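PDB 1NF2: phosphatase from Thermotoga maritima, which probably acts as a magnesium-dependent phosphatase of the haloacid dehalogenase superfamily, removing phosphate from a substrate. Local coordinates for residues Y2-F7 against Y36-S41; V6-G11 against F212-N217; E29-K34 against I261-L266. One frame throughout, in Å; residues are numbered along the deposited sequence.

Contact 1. Residues Y2-F7 against Y36-S41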
ATOM      1  N   TYR A   2       4.401  22.430 -10.235  1.00 23.43           N
ATOM      2  CA  TYR A   2       4.555  21.115  -9.629  1.00 20.64           C
ATOM      3  C   TYR A   2       5.463  20.225 -10.454  1.00 21.64           C
ATOM      4  O   TYR A   2       5.384  20.222 -11.682  1.00 18.55           O
ATOM      5  CB  TYR A   2       3.171  20.479  -9.478  1.00 21.60           C
ATOM      6  CG  TYR A   2       2.342  21.212  -8.468  1.00 19.66           C
ATOM      7  CD1 TYR A   2       2.475  20.931  -7.105  1.00 18.55           C
ATOM      8  CD2 TYR A   2       1.501  22.258  -8.848  1.00 16.98           C
ATOM      9  CE1 TYR A   2       1.800  21.674  -6.146  1.00 16.00           C
ATOM     10  CE2 TYR A   2       0.816  23.010  -7.893  1.00 14.78           C
ATOM     11  CZ  TYR A   2       0.976  22.710  -6.541  1.00 16.08           C
ATOM     12  OH  TYR A   2       0.343  23.458  -5.573  1.00 15.27           O
ATOM     13  N   ARG A   3       6.325  19.466  -9.779  1.00 25.87           N
ATOM     14  CA  ARG A   3       7.263  18.579 -10.468  1.00 28.60           C
ATOM     15  C   ARG A   3       7.239  17.142  -9.951  1.00 26.14           C
ATOM     16  O   ARG A   3       7.943  16.283 -10.479  1.00 24.24           O
ATOM     17  CB  ARG A   3       8.690  19.118 -10.340  1.00 51.22           C
ATOM     18  CG  ARG A   3       8.869  20.534 -10.850  1.00 60.70           C
ATOM     19  CD  ARG A   3      10.311  20.998 -10.706  1.00 67.43           C
ATOM     20  NE  ARG A   3      10.534  22.318 -11.290  1.00 74.06           N
ATOM     21  CZ  ARG A   3       9.967  23.439 -10.854  1.00 77.31           C
ATOM     22  NH1 ARG A   3       9.136  23.402  -9.823  1.00 79.53           N
ATOM     23  NH2 ARG A   3      10.233  24.597 -11.445  1.00 79.92           N
ATOM     24  N   VAL A   4       6.431  16.885  -8.926  1.00 23.63           N
ATOM     25  CA  VAL A   4       6.335  15.550  -8.334  1.00 22.79           C
ATOM     26  C   VAL A   4       4.860  15.179  -8.232  1.00 20.37           C
ATOM     27  O   VAL A   4       4.066  15.912  -7.656  1.00 19.06           O
ATOM     28  CB  VAL A   4       6.997  15.526  -6.935  1.00 25.30           C
ATOM     29  CG1 VAL A   4       6.891  14.125  -6.306  1.00 24.76           C
ATOM     30  CG2 VAL A   4       8.458  15.944  -7.067  1.00 22.12           C
ATOM     31  N   PHE A   5       4.512  14.033  -8.798  1.00 20.72           N
ATOM     32  CA  PHE A   5       3.131  13.579  -8.844  1.00 20.45           C
ATOM     33  C   PHE A   5       2.935  12.218  -8.167  1.00 18.94           C
ATOM     34  O   PHE A   5       3.401  11.196  -8.657  1.00 18.14           O
ATOM     35  CB  PHE A   5       2.706  13.541 -10.319  1.00 25.56           C
ATOM     36  CG  PHE A   5       2.898  14.862 -11.030  1.00 27.01           C
ATOM     37  CD1 PHE A   5       1.946  15.878 -10.916  1.00 27.07           C
ATOM     38  CD2 PHE A   5       4.064  15.118 -11.747  1.00 28.23           C
ATOM     39  CE1 PHE A   5       2.154  17.132 -11.498  1.00 28.27           C
ATOM     40  CE2 PHE A   5       4.284  16.368 -12.335  1.00 30.26           C
ATOM     41  CZ  PHE A   5       3.329  17.379 -12.208  1.00 27.73           C
ATOM     42  N   VAL A   6       2.242  12.220  -7.035  1.00 21.97           N
ATOM     43  CA  VAL A   6       2.012  10.990  -6.278  1.00 22.23           C
ATOM     44  C   VAL A   6       0.595  10.450  -6.483  1.00 20.77           C
ATOM     45  O   VAL A   6      -0.385  11.166  -6.305  1.00 22.39           O
ATOM     46  CB  VAL A   6       2.270  11.235  -4.775  1.00 16.44           C
ATOM     47  CG1 VAL A   6       2.141   9.919  -3.999  1.00 15.74           C
ATOM     48  CG2 VAL A   6       3.672  11.833  -4.589  1.00 13.60           C
ATOM     49  N   PHE A   7       0.492   9.176  -6.839  1.00 17.31           N
ATOM     50  CA  PHE A   7      -0.805   8.564  -7.105  1.00 19.31           C
ATOM     51  C   PHE A   7      -1.065   7.276  -6.327  1.00 20.06           C
ATOM     52  O   PHE A   7      -0.246   6.356  -6.347  1.00 20.74           O
ATOM     53  CB  PHE A   7      -0.926   8.194  -8.592  1.00 20.05           C
ATOM     54  CG  PHE A   7      -0.632   9.315  -9.545  1.00 21.05           C
ATOM     55  CD1 PHE A   7      -1.608  10.257  -9.859  1.00 21.67           C
ATOM     56  CD2 PHE A   7       0.612   9.404 -10.166  1.00 21.07           C
ATOM     57  CE1 PHE A   7      -1.352  11.276 -10.787  1.00 22.77           C
ATOM     58  CE2 PHE A   7       0.880  10.422 -11.097  1.00 23.49           C
ATOM     59  CZ  PHE A   7      -0.106  11.357 -11.405  1.00 19.74           C
ATOM     60  N   TYR A  36       8.998  13.775 -12.013  1.00 29.82           N
ATOM     61  CA  TYR A  36       8.917  12.602 -11.142  1.00 23.80           C
ATOM     62  C   TYR A  36       7.515  12.084 -10.850  1.00 18.95           C
ATOM     63  O   TYR A  36       6.646  12.826 -10.387  1.00 14.05           O
ATOM     64  CB  TYR A  36       9.593  12.911  -9.806  1.00 36.42           C
ATOM     65  CG  TYR A  36      11.078  13.139  -9.902  1.00 38.20           C
ATOM     66  CD1 TYR A  36      11.963  12.062  -9.954  1.00 38.98           C
ATOM     67  CD2 TYR A  36      11.604  14.429  -9.935  1.00 38.95           C
ATOM     68  CE1 TYR A  36      13.333  12.262 -10.031  1.00 39.80           C
ATOM     69  CE2 TYR A  36      12.979  14.640 -10.013  1.00 40.33           C
ATOM     70  CZ  TYR A  36      13.833  13.551 -10.060  1.00 39.94           C
ATOM     71  OH  TYR A  36      15.192  13.743 -10.131  1.00 43.03           O
ATOM     72  N   VAL A  37       7.313  10.794 -11.095  1.00 21.48           N
ATOM     73  CA  VAL A  37       6.035  10.157 -10.832  1.00 21.56           C
ATOM     74  C   VAL A  37       6.209   9.115  -9.721  1.00 21.82           C
ATOM     75  O   VAL A  37       7.154   8.324  -9.751  1.00 22.29           O
ATOM     76  CB  VAL A  37       5.489   9.492 -12.111  1.00 27.28           C
ATOM     77  CG1 VAL A  37       4.220   8.716 -11.806  1.00 29.30           C
ATOM     78  CG2 VAL A  37       5.206  10.567 -13.154  1.00 29.34           C
ATOM     79  N   VAL A  38       5.300   9.124  -8.743  1.00 23.33           N
ATOM     80  CA  VAL A  38       5.352   8.193  -7.607  1.00 22.40           C
ATOM     81  C   VAL A  38       4.044   7.419  -7.400  1.00 22.18           C
ATOM     82  O   VAL A  38       2.962   7.996  -7.389  1.00 23.10           O
ATOM     83  CB  VAL A  38       5.672   8.947  -6.284  1.00 25.60           C
ATOM     84  CG1 VAL A  38       5.765   7.966  -5.111  1.00 21.34           C
ATOM     85  CG2 VAL A  38       6.975   9.718  -6.428  1.00 23.62           C
ATOM     86  N   PHE A  39       4.154   6.105  -7.245  1.00 21.81           N
ATOM     87  CA  PHE A  39       2.993   5.256  -7.010  1.00 22.17           C
ATOM     88  C   PHE A  39       3.024   4.799  -5.549  1.00 23.12           C
ATOM     89  O   PHE A  39       4.046   4.309  -5.065  1.00 22.45           O
ATOM     90  CB  PHE A  39       3.026   4.039  -7.941  1.00 27.83           C
ATOM     91  CG  PHE A  39       2.858   4.385  -9.399  1.00 31.71           C
ATOM     92  CD1 PHE A  39       3.908   4.923 -10.130  1.00 34.27           C
ATOM     93  CD2 PHE A  39       1.637   4.200 -10.032  1.00 33.40           C
ATOM     94  CE1 PHE A  39       3.740   5.274 -11.472  1.00 36.66           C
ATOM     95  CE2 PHE A  39       1.461   4.548 -11.372  1.00 34.85           C
ATOM     96  CZ  PHE A  39       2.510   5.085 -12.092  1.00 33.99           C
ATOM     97  N   ALA A  40       1.909   4.962  -4.848  1.00 30.82           N
ATOM     98  CA  ALA A  40       1.829   4.580  -3.443  1.00 31.64           C
ATOM     99  C   ALA A  40       0.638   3.665  -3.222  1.00 30.94           C
ATOM    100  O   ALA A  40      -0.509   4.081  -3.362  1.00 35.03           O
ATOM    101  CB  ALA A  40       1.711   5.824  -2.574  1.00 24.76           C
ATOM    102  N   SER A  41       0.908   2.422  -2.850  1.00 21.23           N
ATOM    103  CA  SER A  41      -0.157   1.450  -2.655  1.00 19.67           C
ATOM    104  C   SER A  41      -0.049   0.628  -1.374  1.00 19.63           C
ATOM    105  O   SER A  41       1.002   0.591  -0.727  1.00 16.29           O
ATOM    106  CB  SER A  41      -0.182   0.489  -3.845  1.00 23.22           C
ATOM    107  OG  SER A  41      -1.211  -0.470  -3.703  1.00 24.36           O
TER

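Contact 2. Residues V6-G11 against F212-N217. With MG (magnesium ion), chain F.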
ATOM      1  N   VAL A   6       2.242  12.220  -7.035  1.00 21.97           N
ATOM      2  CA  VAL A   6       2.012  10.990  -6.278  1.00 22.23           C
ATOM      3  C   VAL A   6       0.595  10.450  -6.483  1.00 20.77           C
ATOM      4  O   VAL A   6      -0.385  11.166  -6.305  1.00 22.39           O
ATOM      5  CB  VAL A   6       2.270  11.235  -4.775  1.00 16.44           C
ATOM      6  CG1 VAL A   6       2.141   9.919  -3.999  1.00 15.74           C
ATOM      7  CG2 VAL A   6       3.672  11.833  -4.589  1.00 13.60           C
ATOM      8  N   PHE A   7       0.492   9.176  -6.839  1.00 17.31           N
ATOM      9  CA  PHE A   7      -0.805   8.564  -7.105  1.00 19.31           C
ATOM     10  C   PHE A   7      -1.065   7.276  -6.327  1.00 20.06           C
ATOM     11  O   PHE A   7      -0.246   6.356  -6.347  1.00 20.74           O
ATOM     12  CB  PHE A   7      -0.926   8.194  -8.592  1.00 20.05           C
ATOM     13  CG  PHE A   7      -0.632   9.315  -9.545  1.00 21.05           C
ATOM     14  CD1 PHE A   7      -1.608  10.257  -9.859  1.00 21.67           C
ATOM     15  CD2 PHE A   7       0.612   9.404 -10.166  1.00 21.07           C
ATOM     16  CE1 PHE A   7      -1.352  11.276 -10.787  1.00 22.77           C
ATOM     17  CE2 PHE A   7       0.880  10.422 -11.097  1.00 23.49           C
ATOM     18  CZ  PHE A   7      -0.106  11.357 -11.405  1.00 19.74           C
ATOM     19  N   ASP A   8      -2.205   7.195  -5.653  1.00 25.37           N
ATOM     20  CA  ASP A   8      -2.556   5.950  -4.979  1.00 26.40           C
ATOM     21  C   ASP A   8      -3.060   5.137  -6.176  1.00 27.65           C
ATOM     22  O   ASP A   8      -3.421   5.718  -7.208  1.00 27.56           O
ATOM     23  CB  ASP A   8      -3.693   6.172  -3.974  1.00 21.37           C
ATOM     24  CG  ASP A   8      -4.035   4.913  -3.169  1.00 22.92           C
ATOM     25  OD1 ASP A   8      -4.907   4.993  -2.274  1.00 20.66           O
ATOM     26  OD2 ASP A   8      -3.442   3.846  -3.422  1.00 21.11           O
ATOM     27  N   LEU A   9      -3.065   3.812  -6.063  1.00 27.73           N
ATOM     28  CA  LEU A   9      -3.536   2.959  -7.155  1.00 27.73           C
ATOM     29  C   LEU A   9      -5.032   2.688  -7.027  1.00 27.45           C
ATOM     30  O   LEU A   9      -5.838   3.320  -7.710  1.00 27.57           O
ATOM     31  CB  LEU A   9      -2.756   1.640  -7.173  1.00 25.65           C
ATOM     32  CG  LEU A   9      -1.703   1.462  -8.270  1.00 27.42           C
ATOM     33  CD1 LEU A   9      -0.921   2.739  -8.468  1.00 30.72           C
ATOM     34  CD2 LEU A   9      -0.772   0.323  -7.905  1.00 27.99           C
ATOM     35  N   ASP A  10      -5.402   1.755  -6.148  1.00 19.14           N
ATOM     36  CA  ASP A  10      -6.806   1.411  -5.935  1.00 18.24           C
ATOM     37  C   ASP A  10      -7.652   2.645  -5.631  1.00 18.56           C
ATOM     38  O   ASP A  10      -7.208   3.555  -4.925  1.00 16.59           O
ATOM     39  CB  ASP A  10      -6.932   0.393  -4.791  1.00 26.98           C
ATOM     40  CG  ASP A  10      -6.403  -0.985  -5.172  1.00 27.99           C
ATOM     41  OD1 ASP A  10      -7.155  -1.769  -5.787  1.00 29.16           O
ATOM     42  OD2 ASP A  10      -5.228  -1.277  -4.875  1.00 27.39           O
ATOM     43  N   GLY A  11      -8.866   2.669  -6.184  1.00 23.72           N
ATOM     44  CA  GLY A  11      -9.784   3.778  -5.980  1.00 22.45           C
ATOM     45  C   GLY A  11      -9.304   5.131  -6.482  1.00 22.41           C
ATOM     46  O   GLY A  11      -9.992   6.137  -6.298  1.00 20.96           O
ATOM     47  N   PHE A 212      -2.767  12.374  -5.241  1.00 16.53           N
ATOM     48  CA  PHE A 212      -4.138  11.992  -5.571  1.00 15.82           C
ATOM     49  C   PHE A 212      -4.459  10.805  -4.668  1.00 16.88           C
ATOM     50  O   PHE A 212      -3.679   9.856  -4.598  1.00 12.42           O
ATOM     51  CB  PHE A 212      -4.253  11.539  -7.039  1.00 18.78           C
ATOM     52  CG  PHE A 212      -4.115  12.651  -8.050  1.00 19.35           C
ATOM     53  CD1 PHE A 212      -5.235  13.162  -8.695  1.00 20.28           C
ATOM     54  CD2 PHE A 212      -2.871  13.158  -8.377  1.00 19.06           C
ATOM     55  CE1 PHE A 212      -5.115  14.168  -9.659  1.00 19.64           C
ATOM     56  CE2 PHE A 212      -2.738  14.167  -9.338  1.00 22.78           C
ATOM     57  CZ  PHE A 212      -3.867  14.667  -9.978  1.00 21.03           C
ATOM     58  N   GLY A 213      -5.596  10.865  -3.986  1.00 27.29           N
ATOM     59  CA  GLY A 213      -5.979   9.778  -3.111  1.00 30.71           C
ATOM     60  C   GLY A 213      -7.482   9.664  -2.926  1.00 30.28           C
ATOM     61  O   GLY A 213      -8.253  10.465  -3.459  1.00 36.09           O
ATOM     62  N   ASP A 214      -7.892   8.653  -2.169  1.00 19.21           N
ATOM     63  CA  ASP A 214      -9.295   8.409  -1.893  1.00 19.20           C
ATOM     64  C   ASP A 214      -9.464   7.824  -0.489  1.00 21.02           C
ATOM     65  O   ASP A 214     -10.580   7.771   0.039  1.00 18.64           O
ATOM     66  CB  ASP A 214      -9.847   7.403  -2.901  1.00 21.64           C
ATOM     67  CG  ASP A 214      -9.383   5.978  -2.607  1.00 23.55           C
ATOM     68  OD1 ASP A 214     -10.137   5.031  -2.923  1.00 23.20           O
ATOM     69  OD2 ASP A 214      -8.267   5.802  -2.062  1.00 23.09           O
ATOM     70  N   ASN A 215      -8.335   7.409   0.089  1.00 27.59           N
ATOM     71  CA  ASN A 215      -8.232   6.726   1.390  1.00 30.23           C
ATOM     72  C   ASN A 215      -7.896   7.422   2.695  1.00 29.35           C
ATOM     73  O   ASN A 215      -7.390   8.539   2.738  1.00 29.79           O
ATOM     74  CB  ASN A 215      -7.198   5.594   1.285  1.00 28.30           C
ATOM     75  CG  ASN A 215      -7.804   4.303   0.861  1.00 32.79           C
ATOM     76  OD1 ASN A 215      -7.113   3.293   0.712  1.00 34.32           O
ATOM     77  ND2 ASN A 215      -9.114   4.314   0.667  1.00 37.34           N
ATOM     78  N   GLU A 216      -8.140   6.666   3.763  1.00 19.44           N
ATOM     79  CA  GLU A 216      -7.814   7.071   5.121  1.00 20.93           C
ATOM     80  C   GLU A 216      -6.294   6.938   5.080  1.00 17.99           C
ATOM     81  O   GLU A 216      -5.570   7.784   5.589  1.00 18.19           O
ATOM     82  CB  GLU A 216      -8.394   6.069   6.120  1.00 61.45           C
ATOM     83  CG  GLU A 216      -9.235   6.680   7.221  1.00 69.06           C
ATOM     84  CD  GLU A 216      -8.491   7.744   7.994  1.00 75.10           C
ATOM     85  OE1 GLU A 216      -7.337   7.486   8.399  1.00 78.23           O
ATOM     86  OE2 GLU A 216      -9.064   8.837   8.202  1.00 77.37           O
ATOM     87  N   ASN A 217      -5.835   5.866   4.434  1.00 18.60           N
ATOM     88  CA  ASN A 217      -4.413   5.589   4.251  1.00 19.29           C
ATOM     89  C   ASN A 217      -3.683   6.716   3.502  1.00 20.21           C
ATOM     90  O   ASN A 217      -2.524   7.009   3.796  1.00 20.40           O
ATOM     91  CB  ASN A 217      -4.227   4.298   3.450  1.00 23.50           C
ATOM     92  CG  ASN A 217      -4.441   3.040   4.286  1.00 27.51           C
ATOM     93  OD1 ASN A 217      -4.541   1.937   3.739  1.00 27.70           O
ATOM     94  ND2 ASN A 217      -4.496   3.195   5.605  1.00 22.43           N
TER
HETATM   95 MG    MG F 282      -6.888   3.470  -2.323  1.00 44.05          MG

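Contact 3. Residues E29-K34 against I261-L266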
ATOM      1  N   GLU A  29       2.543   9.246 -18.870  1.00 25.38           N
ATOM      2  CA  GLU A  29       3.666   9.105 -19.798  1.00 26.72           C
ATOM      3  C   GLU A  29       4.288  10.463 -20.112  1.00 27.18           C
ATOM      4  O   GLU A  29       5.505  10.616 -20.097  1.00 27.44           O
ATOM      5  CB  GLU A  29       3.201   8.453 -21.106  1.00 42.89           C
ATOM      6  CG  GLU A  29       3.386   6.950 -21.164  1.00 46.13           C
ATOM      7  CD  GLU A  29       4.849   6.551 -21.221  1.00 50.15           C
ATOM      8  OE1 GLU A  29       5.141   5.335 -21.191  1.00 52.50           O
ATOM      9  OE2 GLU A  29       5.710   7.455 -21.300  1.00 51.06           O
ATOM     10  N   LYS A  30       3.449  11.450 -20.398  1.00 33.83           N
ATOM     11  CA  LYS A  30       3.946  12.785 -20.712  1.00 36.53           C
ATOM     12  C   LYS A  30       4.694  13.418 -19.530  1.00 38.23           C
ATOM     13  O   LYS A  30       5.739  14.051 -19.711  1.00 37.74           O
ATOM     14  CB  LYS A  30       2.781  13.678 -21.152  1.00 38.29           C
ATOM     15  CG  LYS A  30       2.162  13.258 -22.478  1.00 40.29           C
ATOM     16  CD  LYS A  30       0.854  13.989 -22.743  1.00 42.59           C
ATOM     17  CE  LYS A  30       1.050  15.495 -22.728  1.00 43.63           C
ATOM     18  NZ  LYS A  30      -0.240  16.222 -22.909  1.00 43.43           N
ATOM     19  N   LEU A  31       4.162  13.245 -18.322  1.00 34.07           N
ATOM     20  CA  LEU A  31       4.802  13.794 -17.131  1.00 35.29           C
ATOM     21  C   LEU A  31       6.128  13.111 -16.826  1.00 37.02           C
ATOM     22  O   LEU A  31       7.112  13.777 -16.501  1.00 37.13           O
ATOM     23  CB  LEU A  31       3.897  13.642 -15.906  1.00 30.99           C
ATOM     24  CG  LEU A  31       2.678  14.549 -15.763  1.00 29.80           C
ATOM     25  CD1 LEU A  31       1.947  14.195 -14.470  1.00 30.43           C
ATOM     26  CD2 LEU A  31       3.122  16.002 -15.744  1.00 28.84           C
ATOM     27  N   SER A  32       6.142  11.781 -16.926  1.00 32.59           N
ATOM     28  CA  SER A  32       7.332  10.988 -16.623  1.00 35.99           C
ATOM     29  C   SER A  32       8.570  11.486 -17.349  1.00 40.57           C
ATOM     30  O   SER A  32       9.697  11.148 -16.983  1.00 39.07           O
ATOM     31  CB  SER A  32       7.095   9.523 -16.969  1.00 36.82           C
ATOM     32  OG  SER A  32       7.190   9.319 -18.362  1.00 36.15           O
ATOM     33  N   ARG A  33       8.356  12.273 -18.396  1.00 66.38           N
ATOM     34  CA  ARG A  33       9.463  12.836 -19.148  1.00 71.94           C
ATOM     35  C   ARG A  33       9.833  14.132 -18.443  1.00 71.23           C
ATOM     36  O   ARG A  33       9.026  15.060 -18.363  1.00 73.41           O
ATOM     37  CB  ARG A  33       9.044  13.115 -20.591  1.00 84.13           C
ATOM     38  CG  ARG A  33      10.108  13.806 -21.427  1.00 96.16           C
ATOM     39  CD  ARG A  33      11.395  13.004 -21.504  1.00106.48           C
ATOM     40  NE  ARG A  33      12.380  13.659 -22.363  1.00116.71           N
ATOM     41  CZ  ARG A  33      13.588  13.169 -22.624  1.00121.39           C
ATOM     42  NH1 ARG A  33      13.966  12.012 -22.094  1.00124.62           N
ATOM     43  NH2 ARG A  33      14.417  13.834 -23.419  1.00124.52           N
ATOM     44  N   LYS A  34      11.051  14.176 -17.916  1.00 42.71           N
ATOM     45  CA  LYS A  34      11.555  15.340 -17.194  1.00 41.81           C
ATOM     46  C   LYS A  34      11.049  15.452 -15.750  1.00 39.31           C
ATOM     47  O   LYS A  34      11.742  16.023 -14.908  1.00 38.77           O
ATOM     48  CB  LYS A  34      11.231  16.639 -17.956  1.00 67.37           C
ATOM     49  CG  LYS A  34      11.440  17.910 -17.133  1.00 69.82           C
ATOM     50  CD  LYS A  34      11.189  19.181 -17.938  1.00 72.40           C
ATOM     51  CE  LYS A  34      12.429  19.642 -18.695  1.00 74.36           C
ATOM     52  NZ  LYS A  34      12.963  18.613 -19.630  1.00 75.01           N
ATOM     53  N   ILE A 261      -3.261  21.315 -13.964  1.00 19.76           N
ATOM     54  CA  ILE A 261      -2.273  21.758 -12.979  1.00 21.35           C
ATOM     55  C   ILE A 261      -1.018  22.398 -13.568  1.00 20.58           C
ATOM     56  O   ILE A 261      -0.492  21.924 -14.570  1.00 17.51           O
ATOM     57  CB  ILE A 261      -1.883  20.585 -12.031  1.00 42.25           C
ATOM     58  CG1 ILE A 261      -0.511  20.844 -11.419  1.00 42.93           C
ATOM     59  CG2 ILE A 261      -1.900  19.275 -12.778  1.00 44.37           C
ATOM     60  CD1 ILE A 261      -0.056  19.737 -10.522  1.00 47.49           C
ATOM     61  N   SER A 262      -0.553  23.482 -12.941  1.00 19.63           N
ATOM     62  CA  SER A 262       0.653  24.190 -13.389  1.00 22.95           C
ATOM     63  C   SER A 262       1.844  23.282 -13.183  1.00 26.87           C
ATOM     64  O   SER A 262       2.239  22.997 -12.047  1.00 26.18           O
ATOM     65  CB  SER A 262       0.880  25.473 -12.595  1.00 35.84           C
ATOM     66  OG  SER A 262      -0.195  26.370 -12.769  1.00 42.91           O
ATOM     67  N   THR A 263       2.440  22.853 -14.281  1.00 29.82           N
ATOM     68  CA  THR A 263       3.548  21.939 -14.187  1.00 38.09           C
ATOM     69  C   THR A 263       4.710  22.227 -15.110  1.00 44.36           C
ATOM     70  O   THR A 263       4.537  22.759 -16.210  1.00 42.78           O
ATOM     71  CB  THR A 263       3.075  20.517 -14.483  1.00 39.13           C
ATOM     72  OG1 THR A 263       4.207  19.670 -14.690  1.00 40.47           O
ATOM     73  CG2 THR A 263       2.224  20.497 -15.733  1.00 39.52           C
ATOM     74  N   ASP A 264       5.901  21.868 -14.645  1.00 72.52           N
ATOM     75  CA  ASP A 264       7.099  22.011 -15.447  1.00 79.13           C
ATOM     76  C   ASP A 264       6.924  20.891 -16.464  1.00 81.59           C
ATOM     77  O   ASP A 264       5.794  20.532 -16.789  1.00 83.16           O
ATOM     78  CB  ASP A 264       8.348  21.783 -14.592  1.00 77.52           C
ATOM     79  CG  ASP A 264       9.127  23.060 -14.344  1.00 81.30           C
ATOM     80  OD1 ASP A 264       8.534  24.032 -13.833  1.00 82.55           O
ATOM     81  OD2 ASP A 264      10.335  23.088 -14.657  1.00 83.07           O
ATOM     82  N   CYS A 265       8.024  20.306 -16.926  1.00 82.94           N
ATOM     83  CA  CYS A 265       7.959  19.241 -17.929  1.00 86.45           C
ATOM     84  C   CYS A 265       6.958  19.614 -19.031  1.00 90.32           C
ATOM     85  O   CYS A 265       6.255  20.620 -18.922  1.00 90.48           O
ATOM     86  CB  CYS A 265       7.581  17.896 -17.285  1.00 97.22           C
ATOM     87  SG  CYS A 265       6.623  17.939 -15.736  1.00 93.42           S
ATOM     88  N   LEU A 266       6.902  18.828 -20.100  1.00 95.66           N
ATOM     89  CA  LEU A 266       6.040  19.182 -21.219  1.00100.30           C
ATOM     90  C   LEU A 266       6.311  20.615 -21.685  1.00102.94           C
ATOM     91  O   LEU A 266       5.614  21.140 -22.560  1.00103.60           O
ATOM     92  CB  LEU A 266       4.581  19.077 -20.752  1.00 85.67           C
ATOM     93  CG  LEU A 266       4.146  17.878 -19.921  1.00 86.61           C
ATOM     94  CD1 LEU A 266       2.687  18.043 -19.499  1.00 86.51           C
ATOM     95  CD2 LEU A 266       4.338  16.623 -20.724  1.00 87.13           C
TER

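Contact 1. Residues Y2-F7 against Y36-S41
Val6 and Val38 stand side by side at the apolar centre, pointing the same way, with Val6 CG2 3.9 Å from Val38 CB. They belong to two parallel, neighbouring strands of the Rossmann-like haloacid dehalogenase core: 4-8 and 36-40 are joined through helix 22-31 in a beta-alpha-beta crossover, and their axes run 18° apart. Val4 and Tyr36 share the face of the two valines. Val4 CG2 meets Tyr36 CB at 4.2 Å, while the Tyr36 ring leads away from strand 4-8 and meets the ring of Trp204. Toward the C-terminal end the same row closes with the more distant pair of Val6 CG1 and Ala40 CB.

The other face carries Phe5, Phe7, Val37 and Phe39, and helix 22-31 covers part of it through Ile28 and Leu31. With CG anti to its carbonyl carbon (chi1 -53°), Phe7 turns the edge of its ring to Val37, whose CG1 lies in the ring plane, 3.8 Å from CE2. The two side chains cross at a slant.

Between the faces, five backbone hydrogen bonds pass back and forth in parallel register. Val38 is held through both its amide and its carbonyl: its N gives a bond to Phe5 O at 2.8 Å, nearly straight at 169°, and its O receives Phe7 N at 2.8 Å. The bond from Ala40 N to Phe7 O ends the series on the side of the magnesium site. At the opposite, more exposed end, Arg3 sends its guanidinium group away to a salt bridge with Asp264, but its backbone stays in the sheet, Arg3 O accepting Tyr36 N at 3.1 Å.

Contact 2. Residues V6-G11 against F212-N217
Asp8 OD1 binds the magnesium ion at 2.5 Å, and Asp214 OD2 reaches the same ion from the other segment at 2.7 Å. A third oxygen, the backbone Asp10 O, lies 2.6 Å from the metal. The ion bridges the two carboxylates, whose nearest oxygens, Asp8 OD1 and Asp214 OD2, are 3.5 Å apart and both acceptors. Their side chains cross at about a right angle, with the carboxylate planes 72° apart. Asp8 CG stands anti to the backbone N (chi1 -176°), which carries OD1 toward the metal; OD2 is salt-bridged to Lys191 and takes a weak bond from Leu9 N.

These are the C-terminal ends of the central parallel strands, where haloacid dehalogenase-type phosphatases keep their active site; Asp8 and Asp10 fit the family's DxD motif, whose first aspartate is as a rule the nucleophile. Gly11 has a positive phi, and a side chain on it would run into Asp214 OD1, which lies 3.3 Å from Gly11 CA. Behind the metal, strand 209-213 pairs with strand 4-8: Phe212 N donates to Val6 O at 2.9 Å, and Phe212 O receives Asp8 N at 3.2 Å. The Phe7 and Phe212 rings, tilted 25° from parallel, are slid apart with little overlap, and Val254 of helix 253-258 touches both.

Contact 3. Residues E29-K34 against I261-L266
The disulfide-bonded C-terminal tail packs here against the end of helix 22-31, with Cys265 lying between Leu31 and Lys34. Cys265 SG is joined to Cys35, the residue directly after Lys34, so a covalent bond pins the tail beside the start of strand 36-40. Leu31 CD2 approaches this sulfur to 4.0 Å and stands equally far, 4.0 Å, from Thr263 OG1. Lys34 lies alongside the cysteine with its aliphatic part: CG is anti to the backbone N (chi1 167°), which brings it to 3.9 Å from Cys265 CB. The backbone Arg33 O lies 3.4 Å from Cys265 CB.

The site is at the N-terminal ends of the central parallel strands of the haloacid dehalogenase core, away from the metal, and Leu31 and Thr263 both touch Phe5 of strand 4-8. Thr263 OG1 gives a hydrogen bond of 2.8 Å to Asp264 O, approaching from above the carbonyl plane; Tyr2 O is a weaker, alternative acceptor for the same proton. A valine in place of Thr263 would probably leave Asp264 O without its hydroxyl partner and the chain leading into Cys265 freer to move. Farther out, Leu266 crosses Lys30 at about a right angle, its CD2 close to Lys30 CB, but Leu266 is poorly ordered and the closeness of this pair is doubtful.

Contacts 1 and 2 are buried and flank the same strand, 4-8, sharing Val6 and Phe7: strand 36-40 pairs with one of its edges and strand 209-213 with the other. Contact 1 is apolar packing and backbone bonding, whereas contact 2 passes from such pairing into a cluster of acidic groups round a metal. They meet where Ala40 and Ser41 come up to Asp8 and Leu9. Contact 3 is partly exposed, lies by the opposite, N-terminal ends of the strands with its centre about 20 Å from that of contact 2, and relies on packing beside a disulfide. It joins contact 1 through the salt bridge of Arg3 with Asp264.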